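Local coordinates for Mgp-operon protein 3 (Mycoplasma pneumoniae, PDB 6RJ1) that probably serves in cell adhesion as an extracellular, membrane-anchored P40/P90 adhesin of this human pathogen, at residues A[115-120]-A[127-132]; A[524-529]-A[649-654]; A[794-799]-A[817-822]. All coordinates share one frame; numbering follows the deposited sequence.

The three contacts lie well apart in the single chain and follow one another along the sequence without overlapping. Centre to centre, interaction 1 is about 42 Å from interaction 2 and about 33 Å from interaction 3, while interactions 2 and 3 are about 41 Å apart; in every pair the nearest atoms are about 23 Å away. Each belongs to a different sheet: 115-120 with 127-132 is a hairpin in an eight-stranded mixed sheet, 524-529 with 649-654 fastens a loop to a strand of another mixed sheet, and 794-799 with 817-822 joins the loop leading into strand 799-805, with that strand's first residue, to the turn after strand 808-815. Interaction 2 is buried, whereas interaction 3 is at the surface.

Interaction 1 of 3, residues A[115-120]-A[127-132]; sequences VLIFKA and VFERKI
Ile117 O receives Glu129 N at 2.8 Å and, more weakly, Arg130 N, because the second strand has one residue too many here: Glu129 and Arg130 both face Ile117, a classic beta bulge, in which Ile117 N also reaches Arg130 O. On either side of it the antiparallel ladder is regular: Val115 and Ile132 exchange a pair of bonds, and Lys119 and Val127 do the same, with Val127 N to Lys119 O at 2.9 Å. Glu129, the extra residue of the bulge, points toward the partner strand, and its carboxylate meets Lys119, whose NZ forms a long salt bridge with Glu129 OE2 (3.5 Å). Aliphatic contact accompanies this charge pairing, since Lys119 CB lies 3.6 Å from Glu129 CG and the lysine chain runs side by side with Val127. At the non-hydrogen-bonded pair next to the bulge, Phe118 and Phe128 form a T-shaped (edge-to-face) pair, the edge of Phe128 directed at the face of Phe118 with the planes at 70°. With its CG anti to the backbone N (chi1 174°), Phe128 also brings CE1 within 4.3 Å of Leu116 CD2. On the other face Ile117 CG1 packs 3.8 Å from Ile132 CD1; these branched side chains suit extended strands. Val54 of strand 52-59 touches Val115 and Ile117. The whole is a bulged beta hairpin, its two strands adjacent within a mixed eight-stranded sheet.

Interaction 2 of 3, residues A[524-529]-A[649-654]; sequences KNSNLK and KIASLI
Asn525 and Asn527 lie beside Lys649 and Ala651, where the irregular segment 524-529 runs roughly along 649-652, the end-to-end directions 36° apart, with Asn525 at the centre of an inverse gamma turn. Ile650 is gripped through both its backbone polar atoms. Its N donates to Asn525 OD1 at 2.9 Å, in the plane of the side-chain amide and on a lone pair. CG of Asn525 stands anti to the backbone N (chi1 -177°), which swings OD1 over to that peptide. Ile650 O takes two donors from Asn527: the backbone N approaches in the carbonyl plane at 2.9 Å, whereas ND2, at 2.8 Å, comes from above that plane, 42° out of it. Asparagine suits both places, since a short amide offers an acceptor to one peptide and a donor to another; ND2 of each also binds Phe515 O, joining the two amides to the same carbonyl. Strand 650-654 pairs antiparallel with strand 549-563 and parallel with strand 165-167 in a mixed sheet; the loop attaches to its start largely through side-chain bonds, without forming another strand. Further along, Ser652 OG accepts Leu528 N at 2.9 Å, and Leu528 CD1 lies 3.4 Å from the same oxygen. A water accepts from Ser652 N and donates weakly to Ser526 OG, whose stronger partner is Asp163; the small Ala651 leaves its CB 3.6 Å from that hydroxyl. At the exposed end, aliphatic parts meet where Lys524 CB lies 3.8 Å from Lys649 CG, while Lys649 NZ forms a salt bridge with Asp522.

Interaction 3 of 3, residues A[794-799]-A[817-822]; sequences GHKPNY and DTDKLL
Asp817 and Asp819 accept the hydrogen bonds that join them to Lys796 and Tyr799. Asp817 OD1 accepts the backbone N of Lys796 at 2.9 Å, met nearly along its C-O axis and with the N-H pointing at it almost straight (163°). Asp819 OD1 accepts Tyr799 OH at 2.7 Å with its anti lone pair, the one away from the other carboxylate oxygen. The phenol ring and this carboxylate are nearly coplanar, 28° apart, and the length of tyrosine lets its hydroxyl span a gap across which the CA atoms of Tyr799 and Asp819 are 9.5 Å apart. Weaker polar contacts surround these bonds. Asp817 OD2 sits at the edge of the His795 ring, in its plane, 3.2 Å from CD2. The thrice-bent Lys796 chain leaves NZ 4.4 Å from Asp819 OD2, beyond salt-bridge range. Apolar packing comes from beyond the two segments, Val786 and Ile698 touching Tyr799. Asp819, with positive phi, and Lys820 face Asn815 in a G1 beta bulge; the aspartate bonds tie this turn after strand 808-815 to the loop leading into strand 799-805. With one acceptor for a peptide and another for a phenol, the link rests on directed hydrogen bonds, to which the nearby lysine probably adds some long-range attraction.

Interaction 1 of 3, residues A[115-120]-A[127-132]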
ATOM      1  N   VAL A 115      -4.483  17.171 -13.462  1.00 66.59           N
ATOM      2  CA  VAL A 115      -3.156  16.937 -14.004  1.00 66.31           C
ATOM      3  C   VAL A 115      -2.960  18.182 -14.862  1.00 70.55           C
ATOM      4  O   VAL A 115      -3.792  18.455 -15.739  1.00 70.72           O
ATOM      5  CB  VAL A 115      -3.024  15.620 -14.813  1.00 69.87           C
ATOM      6  CG1 VAL A 115      -1.759  15.620 -15.665  1.00 69.60           C
ATOM      7  CG2 VAL A 115      -3.042  14.413 -13.891  1.00 69.38           C
ATOM      8  N   LEU A 116      -1.928  18.980 -14.551  1.00 65.70           N
ATOM      9  CA  LEU A 116      -1.647  20.226 -15.264  1.00 64.66           C
ATOM     10  C   LEU A 116      -0.474  20.048 -16.205  1.00 70.32           C
ATOM     11  O   LEU A 116       0.535  19.452 -15.824  1.00 70.94           O
ATOM     12  CB  LEU A 116      -1.366  21.383 -14.290  1.00 63.89           C
ATOM     13  CG  LEU A 116      -2.214  21.465 -13.029  1.00 67.65           C
ATOM     14  CD1 LEU A 116      -1.640  22.451 -12.079  1.00 67.74           C
ATOM     15  CD2 LEU A 116      -3.642  21.834 -13.337  1.00 68.82           C
ATOM     16  N   ILE A 117      -0.607  20.574 -17.429  1.00 66.72           N
ATOM     17  CA  ILE A 117       0.424  20.512 -18.457  1.00 67.23           C
ATOM     18  C   ILE A 117       0.946  21.926 -18.704  1.00 73.64           C
ATOM     19  O   ILE A 117       0.163  22.861 -18.921  1.00 72.89           O
ATOM     20  CB  ILE A 117      -0.106  19.848 -19.764  1.00 70.52           C
ATOM     21  CG1 ILE A 117      -0.826  18.492 -19.498  1.00 70.90           C
ATOM     22  CG2 ILE A 117       0.987  19.711 -20.836  1.00 71.42           C
ATOM     23  CD1 ILE A 117       0.002  17.317 -18.848  1.00 77.53           C
ATOM     24  N   PHE A 118       2.279  22.068 -18.666  1.00 71.42           N
ATOM     25  CA  PHE A 118       2.977  23.326 -18.886  1.00 71.55           C
ATOM     26  C   PHE A 118       3.975  23.165 -20.016  1.00 79.07           C
ATOM     27  O   PHE A 118       4.551  22.090 -20.183  1.00 79.46           O
ATOM     28  CB  PHE A 118       3.712  23.763 -17.609  1.00 72.62           C
ATOM     29  CG  PHE A 118       2.822  24.163 -16.458  1.00 73.15           C
ATOM     30  CD1 PHE A 118       2.375  23.215 -15.540  1.00 74.41           C
ATOM     31  CD2 PHE A 118       2.460  25.495 -16.267  1.00 74.28           C
ATOM     32  CE1 PHE A 118       1.562  23.591 -14.467  1.00 74.76           C
ATOM     33  CE2 PHE A 118       1.649  25.871 -15.189  1.00 76.16           C
ATOM     34  CZ  PHE A 118       1.207  24.917 -14.297  1.00 73.90           C
ATOM     35  N   LYS A 119       4.175  24.230 -20.790  1.00 78.15           N
ATOM     36  CA  LYS A 119       5.139  24.260 -21.888  1.00 79.40           C
ATOM     37  C   LYS A 119       6.265  25.202 -21.509  1.00 86.39           C
ATOM     38  O   LYS A 119       6.008  26.215 -20.849  1.00 86.38           O
ATOM     39  CB  LYS A 119       4.489  24.656 -23.231  1.00 81.87           C
ATOM     40  CG  LYS A 119       3.983  26.092 -23.389  1.00 96.16           C
ATOM     41  CD  LYS A 119       3.639  26.385 -24.848  1.00106.32           C
ATOM     42  CE  LYS A 119       2.780  27.617 -25.001  1.00115.47           C
ATOM     43  NZ  LYS A 119       1.367  27.390 -24.560  1.00118.72           N
ATOM     44  N   ALA A 120       7.498  24.883 -21.915  1.00 84.46           N
ATOM     45  CA  ALA A 120       8.648  25.726 -21.610  1.00 84.88           C
ATOM     46  C   ALA A 120       8.567  27.055 -22.347  1.00 90.10           C
ATOM     47  O   ALA A 120       8.023  27.121 -23.449  1.00 89.78           O
ATOM     48  CB  ALA A 120       9.935  25.006 -21.951  1.00 85.68           C
ATOM     49  N   VAL A 127       4.710  28.205 -19.229  1.00 83.31           N
ATOM     50  CA  VAL A 127       3.409  28.710 -19.673  1.00 82.74           C
ATOM     51  C   VAL A 127       2.403  27.574 -19.492  1.00 85.04           C
ATOM     52  O   VAL A 127       2.725  26.431 -19.819  1.00 85.20           O
ATOM     53  CB  VAL A 127       3.494  29.216 -21.147  1.00 86.50           C
ATOM     54  CG1 VAL A 127       2.117  29.477 -21.747  1.00 86.16           C
ATOM     55  CG2 VAL A 127       4.348  30.469 -21.237  1.00 86.18           C
ATOM     56  N   PHE A 128       1.212  27.875 -18.940  1.00 79.59           N
ATOM     57  CA  PHE A 128       0.161  26.877 -18.734  1.00 78.25           C
ATOM     58  C   PHE A 128      -0.468  26.486 -20.077  1.00 82.91           C
ATOM     59  O   PHE A 128      -0.870  27.364 -20.842  1.00 83.89           O
ATOM     60  CB  PHE A 128      -0.895  27.379 -17.720  1.00 79.16           C
ATOM     61  CG  PHE A 128      -2.109  26.489 -17.542  1.00 79.92           C
ATOM     62  CD1 PHE A 128      -2.027  25.307 -16.810  1.00 81.46           C
ATOM     63  CD2 PHE A 128      -3.333  26.832 -18.108  1.00 81.65           C
ATOM     64  CE1 PHE A 128      -3.137  24.482 -16.657  1.00 82.02           C
ATOM     65  CE2 PHE A 128      -4.449  26.005 -17.951  1.00 83.76           C
ATOM     66  CZ  PHE A 128      -4.344  24.840 -17.223  1.00 81.62           C
ATOM     67  N   GLU A 129      -0.514  25.179 -20.377  1.00 78.82           N
ATOM     68  CA  GLU A 129      -1.107  24.680 -21.617  1.00 78.09           C
ATOM     69  C   GLU A 129      -2.548  24.261 -21.382  1.00 78.58           C
ATOM     70  O   GLU A 129      -3.455  24.873 -21.932  1.00 77.94           O
ATOM     71  CB  GLU A 129      -0.307  23.498 -22.193  1.00 80.02           C
ATOM     72  CG  GLU A 129       0.964  23.890 -22.906  1.00 95.04           C
ATOM     73  CD  GLU A 129       1.159  23.220 -24.253  1.00127.89           C
ATOM     74  OE1 GLU A 129       1.191  21.966 -24.310  1.00119.01           O
ATOM     75  OE2 GLU A 129       1.284  23.958 -25.257  1.00130.77           O
ATOM     76  N   ARG A 130      -2.757  23.212 -20.566  1.00 73.58           N
ATOM     77  CA  ARG A 130      -4.077  22.656 -20.279  1.00 72.73           C
ATOM     78  C   ARG A 130      -4.132  21.854 -18.978  1.00 74.17           C
ATOM     79  O   ARG A 130      -3.092  21.528 -18.403  1.00 73.66           O
ATOM     80  CB  ARG A 130      -4.572  21.798 -21.472  1.00 73.58           C
ATOM     81  CG  ARG A 130      -3.646  20.641 -21.881  1.00 84.50           C
ATOM     82  CD  ARG A 130      -4.168  19.869 -23.075  1.00100.52           C
ATOM     83  NE  ARG A 130      -5.468  19.255 -22.790  1.00117.91           N
ATOM     84  CZ  ARG A 130      -6.561  19.429 -23.528  1.00132.98           C
ATOM     85  NH1 ARG A 130      -7.700  18.852 -23.178  1.00124.26           N
ATOM     86  NH2 ARG A 130      -6.522  20.180 -24.624  1.00112.91           N
ATOM     87  N   LYS A 131      -5.360  21.544 -18.524  1.00 69.56           N
ATOM     88  CA  LYS A 131      -5.640  20.728 -17.338  1.00 68.14           C
ATOM     89  C   LYS A 131      -6.579  19.573 -17.675  1.00 71.40           C
ATOM     90  O   LYS A 131      -7.521  19.747 -18.452  1.00 71.32           O
ATOM     91  CB  LYS A 131      -6.131  21.565 -16.135  1.00 69.55           C
ATOM     92  CG  LYS A 131      -7.418  22.366 -16.332  1.00 76.56           C
ATOM     93  CD  LYS A 131      -7.807  23.094 -15.045  1.00 80.60           C
ATOM     94  CE  LYS A 131      -9.240  23.574 -15.034  1.00 87.93           C
ATOM     95  NZ  LYS A 131      -9.402  24.880 -15.726  1.00104.65           N
ATOM     96  N   ILE A 132      -6.279  18.381 -17.140  1.00 67.93           N
ATOM     97  CA  ILE A 132      -7.072  17.166 -17.352  1.00 67.23           C
ATOM     98  C   ILE A 132      -7.700  16.784 -16.011  1.00 71.86           C
ATOM     99  O   ILE A 132      -6.982  16.518 -15.039  1.00 72.49           O
ATOM    100  CB  ILE A 132      -6.238  15.999 -17.986  1.00 69.67           C
ATOM    101  CG1 ILE A 132      -5.538  16.429 -19.299  1.00 69.05           C
ATOM    102  CG2 ILE A 132      -7.088  14.739 -18.209  1.00 70.14           C
ATOM    103  CD1 ILE A 132      -4.064  16.562 -19.198  1.00 68.26           C
TER

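Interaction 2 of 3, residues A[524-529]-A[649-654]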
ATOM      1  N   LYS A 524     -27.399 -10.210  -0.836  1.00 73.54           N
ATOM      2  CA  LYS A 524     -26.634  -9.719   0.306  1.00 72.88           C
ATOM      3  C   LYS A 524     -25.238 -10.372   0.444  1.00 72.56           C
ATOM      4  O   LYS A 524     -24.407  -9.864   1.206  1.00 71.64           O
ATOM      5  CB  LYS A 524     -27.441  -9.801   1.603  1.00 76.85           C
ATOM      6  CG  LYS A 524     -28.258  -8.546   1.832  1.00 97.17           C
ATOM      7  CD  LYS A 524     -28.339  -8.197   3.318  1.00108.97           C
ATOM      8  CE  LYS A 524     -28.507  -6.711   3.556  1.00117.32           C
ATOM      9  NZ  LYS A 524     -27.412  -5.864   2.985  1.00120.43           N
ATOM     10  N   ASN A 525     -24.963 -11.435  -0.349  1.00 65.88           N
ATOM     11  CA  ASN A 525     -23.656 -12.081  -0.449  1.00 64.09           C
ATOM     12  C   ASN A 525     -22.952 -11.284  -1.555  1.00 65.94           C
ATOM     13  O   ASN A 525     -22.751 -11.754  -2.674  1.00 64.65           O
ATOM     14  CB  ASN A 525     -23.806 -13.570  -0.800  1.00 64.22           C
ATOM     15  CG  ASN A 525     -22.503 -14.333  -0.847  1.00 75.38           C
ATOM     16  OD1 ASN A 525     -21.708 -14.319   0.091  1.00 64.08           O
ATOM     17  ND2 ASN A 525     -22.262 -15.026  -1.946  1.00 67.49           N
ATOM     18  N   SER A 526     -22.626 -10.033  -1.218  1.00 62.79           N
ATOM     19  CA  SER A 526     -22.078  -8.995  -2.079  1.00 62.02           C
ATOM     20  C   SER A 526     -20.549  -8.958  -2.216  1.00 65.43           C
ATOM     21  O   SER A 526     -20.072  -8.152  -3.009  1.00 66.75           O
ATOM     22  CB  SER A 526     -22.593  -7.635  -1.620  1.00 65.25           C
ATOM     23  OG  SER A 526     -22.446  -7.467  -0.218  1.00 73.32           O
ATOM     24  N   ASN A 527     -19.780  -9.827  -1.509  1.00 59.53           N
ATOM     25  CA  ASN A 527     -18.304  -9.874  -1.591  1.00 57.69           C
ATOM     26  C   ASN A 527     -17.762  -9.931  -3.029  1.00 59.88           C
ATOM     27  O   ASN A 527     -18.437 -10.475  -3.912  1.00 60.35           O
ATOM     28  CB  ASN A 527     -17.750 -11.049  -0.793  1.00 56.28           C
ATOM     29  CG  ASN A 527     -18.071 -12.401  -1.394  1.00 63.11           C
ATOM     30  OD1 ASN A 527     -17.461 -12.839  -2.377  1.00 53.74           O
ATOM     31  ND2 ASN A 527     -19.019 -13.102  -0.805  1.00 51.06           N
ATOM     32  N   LEU A 528     -16.527  -9.425  -3.240  1.00 54.31           N
ATOM     33  CA  LEU A 528     -15.851  -9.367  -4.538  1.00 53.64           C
ATOM     34  C   LEU A 528     -15.751 -10.695  -5.299  1.00 58.67           C
ATOM     35  O   LEU A 528     -15.893 -10.683  -6.528  1.00 58.77           O
ATOM     36  CB  LEU A 528     -14.457  -8.757  -4.403  1.00 53.62           C
ATOM     37  CG  LEU A 528     -14.401  -7.270  -4.052  1.00 57.33           C
ATOM     38  CD1 LEU A 528     -13.262  -6.987  -3.132  1.00 56.74           C
ATOM     39  CD2 LEU A 528     -14.337  -6.402  -5.277  1.00 57.58           C
ATOM     40  N   LYS A 529     -15.501 -11.829  -4.601  1.00 55.09           N
ATOM     41  CA  LYS A 529     -15.382 -13.134  -5.273  1.00 55.27           C
ATOM     42  C   LYS A 529     -16.686 -13.555  -5.949  1.00 62.00           C
ATOM     43  O   LYS A 529     -16.667 -13.990  -7.113  1.00 62.01           O
ATOM     44  CB  LYS A 529     -14.871 -14.233  -4.333  1.00 56.53           C
ATOM     45  CG  LYS A 529     -14.225 -15.387  -5.088  1.00 58.81           C
ATOM     46  CD  LYS A 529     -14.104 -16.632  -4.252  1.00 62.77           C
ATOM     47  CE  LYS A 529     -13.463 -17.727  -5.050  1.00 63.87           C
ATOM     48  NZ  LYS A 529     -13.354 -18.981  -4.271  1.00 70.08           N
ATOM     49  N   LYS A 649     -24.462 -14.785   3.465  1.00 65.66           N
ATOM     50  CA  LYS A 649     -24.369 -13.369   3.105  1.00 64.57           C
ATOM     51  C   LYS A 649     -23.017 -12.820   3.536  1.00 67.81           C
ATOM     52  O   LYS A 649     -22.882 -12.305   4.649  1.00 68.43           O
ATOM     53  CB  LYS A 649     -25.502 -12.557   3.756  1.00 67.02           C
ATOM     54  CG  LYS A 649     -26.906 -13.050   3.453  1.00 79.22           C
ATOM     55  CD  LYS A 649     -27.938 -12.451   4.398  1.00 86.03           C
ATOM     56  CE  LYS A 649     -29.038 -13.425   4.720  1.00 99.67           C
ATOM     57  NZ  LYS A 649     -29.852 -13.792   3.528  1.00109.92           N
ATOM     58  N   ILE A 650     -21.997 -12.974   2.675  1.00 62.26           N
ATOM     59  CA  ILE A 650     -20.641 -12.500   2.941  1.00 60.92           C
ATOM     60  C   ILE A 650     -20.345 -11.263   2.079  1.00 62.96           C
ATOM     61  O   ILE A 650     -20.422 -11.340   0.858  1.00 62.15           O
ATOM     62  CB  ILE A 650     -19.571 -13.640   2.784  1.00 63.32           C
ATOM     63  CG1 ILE A 650     -19.834 -14.881   3.701  1.00 63.36           C
ATOM     64  CG2 ILE A 650     -18.143 -13.121   2.962  1.00 62.42           C
ATOM     65  CD1 ILE A 650     -20.353 -14.757   5.167  1.00 67.26           C
ATOM     66  N   ALA A 651     -20.034 -10.129   2.726  1.00 58.00           N
ATOM     67  CA  ALA A 651     -19.715  -8.866   2.064  1.00 56.61           C
ATOM     68  C   ALA A 651     -18.209  -8.640   2.080  1.00 60.58           C
ATOM     69  O   ALA A 651     -17.497  -9.448   2.662  1.00 60.76           O
ATOM     70  CB  ALA A 651     -20.423  -7.732   2.765  1.00 56.98           C
ATOM     71  N   SER A 652     -17.715  -7.568   1.433  1.00 56.91           N
ATOM     72  CA  SER A 652     -16.277  -7.268   1.359  1.00 56.02           C
ATOM     73  C   SER A 652     -15.815  -6.243   2.379  1.00 58.82           C
ATOM     74  O   SER A 652     -16.535  -5.293   2.699  1.00 58.09           O
ATOM     75  CB  SER A 652     -15.877  -6.824  -0.046  1.00 58.14           C
ATOM     76  OG  SER A 652     -15.714  -7.927  -0.919  1.00 64.21           O
ATOM     77  N   LEU A 653     -14.576  -6.423   2.849  1.00 54.21           N
ATOM     78  CA  LEU A 653     -13.941  -5.564   3.833  1.00 53.50           C
ATOM     79  C   LEU A 653     -12.477  -5.298   3.420  1.00 56.82           C
ATOM     80  O   LEU A 653     -11.737  -6.242   3.141  1.00 56.98           O
ATOM     81  CB  LEU A 653     -14.038  -6.272   5.204  1.00 53.62           C
ATOM     82  CG  LEU A 653     -13.323  -5.662   6.409  1.00 57.90           C
ATOM     83  CD1 LEU A 653     -14.133  -5.897   7.660  1.00 58.44           C
ATOM     84  CD2 LEU A 653     -11.932  -6.260   6.588  1.00 57.12           C
ATOM     85  N   ILE A 654     -12.061  -4.018   3.424  1.00 52.32           N
ATOM     86  CA  ILE A 654     -10.695  -3.598   3.098  1.00 51.55           C
ATOM     87  C   ILE A 654      -9.976  -3.048   4.337  1.00 58.11           C
ATOM     88  O   ILE A 654     -10.490  -2.155   5.020  1.00 59.15           O
ATOM     89  CB  ILE A 654     -10.630  -2.628   1.873  1.00 53.79           C
ATOM     90  CG1 ILE A 654     -11.204  -3.301   0.581  1.00 53.19           C
ATOM     91  CG2 ILE A 654      -9.197  -2.100   1.646  1.00 52.68           C
ATOM     92  CD1 ILE A 654     -11.612  -2.345  -0.513  1.00 54.30           C
TER
HETATM   93  O   HOH W   1     -19.429  -5.967  -0.039  1.00 55.94           O

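Interaction 3 of 3, residues A[794-799]-A[817-822]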
ATOM      1  N   GLY A 794      24.861  -6.845 -28.994  1.00120.09           N
ATOM      2  CA  GLY A 794      23.520  -7.238 -29.416  1.00118.50           C
ATOM      3  C   GLY A 794      22.470  -7.316 -28.331  1.00118.59           C
ATOM      4  O   GLY A 794      21.405  -7.895 -28.559  1.00118.66           O
ATOM      5  N   HIS A 795      22.750  -6.729 -27.150  1.00111.65           N
ATOM      6  CA  HIS A 795      21.820  -6.715 -26.016  1.00109.40           C
ATOM      7  C   HIS A 795      21.514  -5.287 -25.584  1.00108.64           C
ATOM      8  O   HIS A 795      22.410  -4.441 -25.573  1.00108.62           O
ATOM      9  CB  HIS A 795      22.365  -7.539 -24.841  1.00110.06           C
ATOM     10  CG  HIS A 795      22.380  -9.014 -25.095  1.00113.60           C
ATOM     11  ND1 HIS A 795      23.461  -9.634 -25.706  1.00115.68           N
ATOM     12  CD2 HIS A 795      21.446  -9.950 -24.811  1.00115.28           C
ATOM     13  CE1 HIS A 795      23.148 -10.917 -25.771  1.00114.96           C
ATOM     14  NE2 HIS A 795      21.946 -11.154 -25.243  1.00115.16           N
ATOM     15  N   LYS A 796      20.244  -5.021 -25.248  1.00101.33           N
ATOM     16  CA  LYS A 796      19.755  -3.712 -24.802  1.00 99.33           C
ATOM     17  C   LYS A 796      20.314  -3.358 -23.409  1.00100.71           C
ATOM     18  O   LYS A 796      20.560  -4.279 -22.625  1.00100.27           O
ATOM     19  CB  LYS A 796      18.211  -3.711 -24.751  1.00100.91           C
ATOM     20  CG  LYS A 796      17.505  -3.827 -26.105  1.00102.61           C
ATOM     21  CD  LYS A 796      17.329  -2.484 -26.843  1.00106.54           C
ATOM     22  CE  LYS A 796      16.161  -1.574 -26.470  1.00116.88           C
ATOM     23  NZ  LYS A 796      14.854  -2.281 -26.469  1.00133.50           N
ATOM     24  N   PRO A 797      20.501  -2.053 -23.061  1.00 95.33           N
ATOM     25  CA  PRO A 797      21.011  -1.717 -21.712  1.00 93.99           C
ATOM     26  C   PRO A 797      20.026  -2.068 -20.596  1.00 93.73           C
ATOM     27  O   PRO A 797      18.832  -1.783 -20.720  1.00 93.69           O
ATOM     28  CB  PRO A 797      21.258  -0.206 -21.783  1.00 96.01           C
ATOM     29  CG  PRO A 797      20.379   0.281 -22.874  1.00100.74           C
ATOM     30  CD  PRO A 797      20.275  -0.835 -23.870  1.00 96.55           C
ATOM     31  N   ASN A 798      20.532  -2.696 -19.519  1.00 86.86           N
ATOM     32  CA  ASN A 798      19.749  -3.139 -18.362  1.00 85.19           C
ATOM     33  C   ASN A 798      19.120  -1.994 -17.583  1.00 86.19           C
ATOM     34  O   ASN A 798      19.651  -0.885 -17.545  1.00 84.56           O
ATOM     35  CB  ASN A 798      20.595  -3.986 -17.393  1.00 84.64           C
ATOM     36  CG  ASN A 798      21.226  -5.241 -17.952  1.00101.16           C
ATOM     37  OD1 ASN A 798      20.685  -5.934 -18.827  1.00 93.90           O
ATOM     38  ND2 ASN A 798      22.395  -5.571 -17.425  1.00 90.25           N
ATOM     39  N   TYR A 799      17.993  -2.288 -16.931  1.00 81.86           N
ATOM     40  CA  TYR A 799      17.290  -1.335 -16.089  1.00 80.90           C
ATOM     41  C   TYR A 799      16.614  -2.017 -14.918  1.00 82.61           C
ATOM     42  O   TYR A 799      16.155  -3.159 -15.025  1.00 82.72           O
ATOM     43  CB  TYR A 799      16.328  -0.431 -16.882  1.00 82.03           C
ATOM     44  CG  TYR A 799      15.238  -1.157 -17.637  1.00 83.44           C
ATOM     45  CD1 TYR A 799      14.001  -1.408 -17.045  1.00 85.33           C
ATOM     46  CD2 TYR A 799      15.416  -1.535 -18.963  1.00 83.95           C
ATOM     47  CE1 TYR A 799      12.982  -2.053 -17.743  1.00 85.58           C
ATOM     48  CE2 TYR A 799      14.406  -2.182 -19.671  1.00 84.73           C
ATOM     49  CZ  TYR A 799      13.192  -2.439 -19.055  1.00 91.21           C
ATOM     50  OH  TYR A 799      12.200  -3.075 -19.753  1.00 91.59           O
ATOM     51  N   ASP A 817      15.716  -6.811 -23.321  1.00 92.85           N
ATOM     52  CA  ASP A 817      15.529  -7.300 -24.689  1.00 93.50           C
ATOM     53  C   ASP A 817      14.059  -7.618 -25.001  1.00 97.48           C
ATOM     54  O   ASP A 817      13.694  -7.671 -26.181  1.00 98.34           O
ATOM     55  CB  ASP A 817      16.412  -8.535 -24.963  1.00 95.69           C
ATOM     56  CG  ASP A 817      17.874  -8.387 -24.584  1.00109.47           C
ATOM     57  OD1 ASP A 817      18.463  -7.316 -24.883  1.00111.22           O
ATOM     58  OD2 ASP A 817      18.437  -9.347 -24.007  1.00113.81           O
ATOM     59  N   THR A 818      13.228  -7.850 -23.954  1.00 91.57           N
ATOM     60  CA  THR A 818      11.807  -8.192 -24.092  1.00 90.82           C
ATOM     61  C   THR A 818      10.871  -7.229 -23.343  1.00 93.89           C
ATOM     62  O   THR A 818       9.658  -7.271 -23.573  1.00 94.02           O
ATOM     63  CB  THR A 818      11.540  -9.642 -23.628  1.00 98.94           C
ATOM     64  OG1 THR A 818      11.808  -9.763 -22.226  1.00 95.88           O
ATOM     65  CG2 THR A 818      12.312 -10.687 -24.437  1.00 97.28           C
ATOM     66  N   ASP A 819      11.428  -6.391 -22.433  1.00 88.69           N
ATOM     67  CA  ASP A 819      10.710  -5.427 -21.588  1.00 87.47           C
ATOM     68  C   ASP A 819       9.675  -6.143 -20.710  1.00 90.21           C
ATOM     69  O   ASP A 819       8.509  -5.747 -20.608  1.00 90.42           O
ATOM     70  CB  ASP A 819      10.137  -4.244 -22.394  1.00 89.09           C
ATOM     71  CG  ASP A 819      11.192  -3.442 -23.133  1.00101.26           C
ATOM     72  OD1 ASP A 819      12.130  -2.942 -22.472  1.00102.34           O
ATOM     73  OD2 ASP A 819      11.079  -3.312 -24.371  1.00108.00           O
ATOM     74  N   LYS A 820      10.144  -7.232 -20.088  1.00 85.25           N
ATOM     75  CA  LYS A 820       9.405  -8.119 -19.193  1.00 84.28           C
ATOM     76  C   LYS A 820      10.216  -8.307 -17.899  1.00 87.51           C
ATOM     77  O   LYS A 820      11.351  -7.839 -17.819  1.00 87.16           O
ATOM     78  CB  LYS A 820       9.175  -9.480 -19.882  1.00 86.16           C
ATOM     79  CG  LYS A 820       8.170  -9.441 -21.027  1.00100.77           C
ATOM     80  CD  LYS A 820       8.145 -10.758 -21.785  1.00114.03           C
ATOM     81  CE  LYS A 820       7.081 -10.792 -22.857  1.00130.07           C
ATOM     82  NZ  LYS A 820       5.750 -11.151 -22.301  1.00142.70           N
ATOM     83  N   LEU A 821       9.638  -8.983 -16.894  1.00 83.43           N
ATOM     84  CA  LEU A 821      10.292  -9.285 -15.617  1.00 82.76           C
ATOM     85  C   LEU A 821      11.455 -10.260 -15.848  1.00 87.12           C
ATOM     86  O   LEU A 821      11.319 -11.169 -16.668  1.00 86.66           O
ATOM     87  CB  LEU A 821       9.259  -9.917 -14.668  1.00 82.47           C
ATOM     88  CG  LEU A 821       8.617  -9.050 -13.577  1.00 86.15           C
ATOM     89  CD1 LEU A 821       8.079  -7.744 -14.113  1.00 86.43           C
ATOM     90  CD2 LEU A 821       7.477  -9.779 -12.955  1.00 86.91           C
ATOM     91  N   LEU A 822      12.599 -10.058 -15.158  1.00 84.74           N
ATOM     92  CA  LEU A 822      13.775 -10.924 -15.303  1.00 85.32           C
ATOM     93  C   LEU A 822      13.519 -12.325 -14.726  1.00 95.28           C
ATOM     94  O   LEU A 822      13.258 -12.475 -13.530  1.00 94.79           O
ATOM     95  CB  LEU A 822      15.026 -10.270 -14.698  1.00 84.78           C
ATOM     96  CG  LEU A 822      16.382 -10.870 -15.095  1.00 88.44           C
ATOM     97  CD1 LEU A 822      16.740 -10.553 -16.544  1.00 88.44           C
ATOM     98  CD2 LEU A 822      17.484 -10.372 -14.176  1.00 89.09           C
TER